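Local coordinates for CYTH domain-containing protein (Pyrococcus horikoshii, PDB 2DC4), which is of unknown function but belongs to the CYTH family, whose members typically bind and process triphosphate-containing substrates, at residues L107-F112 / K137-D142. Sequence-based numbering, arbitrary orientation.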
loop_
_atom_site.group_PDB
_atom_site.type_symbol
_atom_site.label_atom_id
_atom_site.label_comp_id
_atom_site.label_asym_id
_atom_site.label_seq_id
_atom_site.Cartn_x
_atom_site.Cartn_y
_atom_site.Cartn_z
ATOM N N LEU A 107 -26.885 5.137 -11.336
ATOM C CA LEU A 107 -27.934 5.956 -11.934
ATOM C C LEU A 107 -27.397 7.384 -11.989
ATOM O O LEU A 107 -27.392 8.101 -10.989
ATOM C CB LEU A 107 -29.204 5.893 -11.081
ATOM C CG LEU A 107 -30.465 6.495 -11.701
ATOM C CD1 LEU A 107 -30.818 5.740 -12.971
ATOM C CD2 LEU A 107 -31.609 6.413 -10.703
ATOM N N ASN A 108 -26.931 7.788 -13.165
ATOM C CA ASN A 108 -26.363 9.117 -13.334
ATOM C C ASN A 108 -25.192 9.303 -12.369
ATOM O O ASN A 108 -24.273 8.484 -12.335
ATOM C CB ASN A 108 -27.432 10.185 -13.093
ATOM C CG ASN A 108 -28.625 10.026 -14.015
ATOM O OD1 ASN A 108 -28.469 9.893 -15.229
ATOM N ND2 ASN A 108 -29.826 10.042 -13.444
ATOM N N ASN A 109 -25.228 10.369 -11.578
ATOM C CA ASN A 109 -24.155 10.653 -10.635
ATOM C C ASN A 109 -24.390 10.009 -9.272
ATOM O O ASN A 109 -23.705 10.320 -8.300
ATOM C CB ASN A 109 -23.999 12.164 -10.476
ATOM C CG ASN A 109 -25.241 12.819 -9.916
ATOM O OD1 ASN A 109 -26.369 12.413 -10.220
ATOM N ND2 ASN A 109 -25.046 13.846 -9.103
ATOM N N VAL A 110 -25.362 9.110 -9.212
ATOM C CA VAL A 110 -25.679 8.416 -7.966
ATOM C C VAL A 110 -25.271 6.953 -8.035
ATOM O O VAL A 110 -25.457 6.291 -9.055
ATOM C CB VAL A 110 -27.194 8.488 -7.656
ATOM C CG1 VAL A 110 -27.548 7.553 -6.495
ATOM C CG2 VAL A 110 -27.575 9.918 -7.305
ATOM N N THR A 111 -24.707 6.461 -6.938
ATOM C CA THR A 111 -24.299 5.073 -6.849
ATOM C C THR A 111 -25.030 4.448 -5.672
ATOM O O THR A 111 -25.089 5.024 -4.584
ATOM C CB THR A 111 -22.779 4.942 -6.618
ATOM O OG1 THR A 111 -22.079 5.519 -7.728
ATOM C CG2 THR A 111 -22.380 3.473 -6.480
ATOM N N PHE A 112 -25.614 3.282 -5.914
ATOM C CA PHE A 112 -26.321 2.560 -4.873
ATOM C C PHE A 112 -25.452 1.384 -4.472
ATOM O O PHE A 112 -25.018 0.609 -5.325
ATOM C CB PHE A 112 -27.660 2.017 -5.388
ATOM C CG PHE A 112 -28.592 3.073 -5.901
ATOM C CD1 PHE A 112 -28.576 3.443 -7.243
ATOM C CD2 PHE A 112 -29.480 3.708 -5.039
ATOM C CE1 PHE A 112 -29.431 4.433 -7.721
ATOM C CE2 PHE A 112 -30.341 4.700 -5.503
ATOM C CZ PHE A 112 -30.317 5.065 -6.846
ATOM N N LYS A 137 -26.426 16.206 -0.972
ATOM C CA LYS A 137 -27.362 15.616 -0.024
ATOM C C LYS A 137 -28.794 15.769 -0.515
ATOM O O LYS A 137 -29.631 14.907 -0.266
ATOM C CB LYS A 137 -27.202 16.249 1.360
ATOM C CG LYS A 137 -25.886 15.892 2.031
ATOM C CD LYS A 137 -25.884 16.244 3.511
ATOM C CE LYS A 137 -24.595 15.788 4.173
ATOM N NZ LYS A 137 -24.617 15.984 5.650
ATOM N N LYS A 138 -29.078 16.862 -1.220
ATOM C CA LYS A 138 -30.419 17.087 -1.751
ATOM C C LYS A 138 -30.728 16.035 -2.811
ATOM O O LYS A 138 -31.859 15.549 -2.918
ATOM C CB LYS A 138 -30.526 18.487 -2.364
ATOM C CG LYS A 138 -30.355 19.623 -1.365
ATOM C CD LYS A 138 -30.489 20.977 -2.050
ATOM C CE LYS A 138 -30.403 22.119 -1.048
ATOM N NZ LYS A 138 -30.634 23.441 -1.693
ATOM N N ILE A 139 -29.716 15.678 -3.593
ATOM C CA ILE A 139 -29.898 14.676 -4.634
ATOM C C ILE A 139 -30.125 13.312 -3.995
ATOM O O ILE A 139 -30.998 12.555 -4.415
ATOM C CB ILE A 139 -28.668 14.599 -5.562
ATOM C CG1 ILE A 139 -28.543 15.895 -6.365
ATOM C CG2 ILE A 139 -28.793 13.402 -6.495
ATOM C CD1 ILE A 139 -27.297 15.959 -7.231
ATOM N N ILE A 140 -29.330 13.006 -2.976
ATOM C CA ILE A 140 -29.455 11.733 -2.282
ATOM C C ILE A 140 -30.850 11.592 -1.698
ATOM O O ILE A 140 -31.470 10.541 -1.819
ATOM C CB ILE A 140 -28.408 11.602 -1.156
ATOM C CG1 ILE A 140 -27.028 11.370 -1.780
ATOM C CG2 ILE A 140 -28.784 10.459 -0.207
ATOM C CD1 ILE A 140 -25.887 11.322 -0.794
ATOM N N TRP A 141 -31.353 12.653 -1.076
ATOM C CA TRP A 141 -32.685 12.565 -0.492
ATOM C C TRP A 141 -33.821 12.476 -1.511
ATOM O O TRP A 141 -34.838 11.842 -1.243
ATOM C CB TRP A 141 -32.899 13.701 0.514
ATOM C CG TRP A 141 -32.275 13.338 1.825
ATOM C CD1 TRP A 141 -31.072 13.764 2.316
ATOM C CD2 TRP A 141 -32.756 12.350 2.743
ATOM N NE1 TRP A 141 -30.771 13.091 3.479
ATOM C CE2 TRP A 141 -31.789 12.220 3.763
ATOM C CE3 TRP A 141 -33.910 11.560 2.796
ATOM C CZ2 TRP A 141 -31.941 11.326 4.830
ATOM C CZ3 TRP A 141 -34.062 10.668 3.859
ATOM C CH2 TRP A 141 -33.079 10.563 4.859
ATOM N N ASP A 142 -33.658 13.078 -2.687
ATOM C CA ASP A 142 -34.702 12.966 -3.702
ATOM C C ASP A 142 -34.771 11.505 -4.144
ATOM O O ASP A 142 -35.852 10.954 -4.372
ATOM C CB ASP A 142 -34.397 13.856 -4.913
ATOM C CG ASP A 142 -34.730 15.312 -4.663
ATOM O OD1 ASP A 142 -35.710 15.580 -3.936
ATOM O OD2 ASP A 142 -34.024 16.186 -5.207
#
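Ile139 reaches from helix 133-146 to Asn109 and Val110 and touches each with a different branch. Its CG2 methyl meets Val110 CG2 at 3.8 Å, a plain apolar contact. Its CD1, at the end of the longer branch, comes 3.6 Å from Asn109 ND2. That second meeting is van der Waals contact of a methyl with an amide nitrogen, and the two side chains run to meet each other, one from the turn and one from the helix. The extended Ile139 chain, with chi2 at 175°, carries CD1 out to the turn, while the shorter branch lies against Val110 CG2 as the two side chains pass in opposite senses.

CB of Val110 points toward the helix, and the two methyls then part. CG2 faces Ile139. CG1 lies anti to the backbone N (chi1 170°) and sits near the rim of one Phe112 ring face, 3.7 Å off the ring plane. Val110 also touches Ile126 of strand 121-128, as does Ile140 of the helix.

The turn itself is held by paired backbone bonds. Leu107 N donates to Val110 O, and Val110 N to Leu107 O, both at 2.9 Å. Asn109 is further tied to Ile129 through its backbone.

The arrangement joins a two-residue beta hairpin with a type II' turn, between strands 94-107 and 110-117, to a helix packed outside the antiparallel barrel, the closed eight-stranded tunnel architecture characteristic of the CYTH fold.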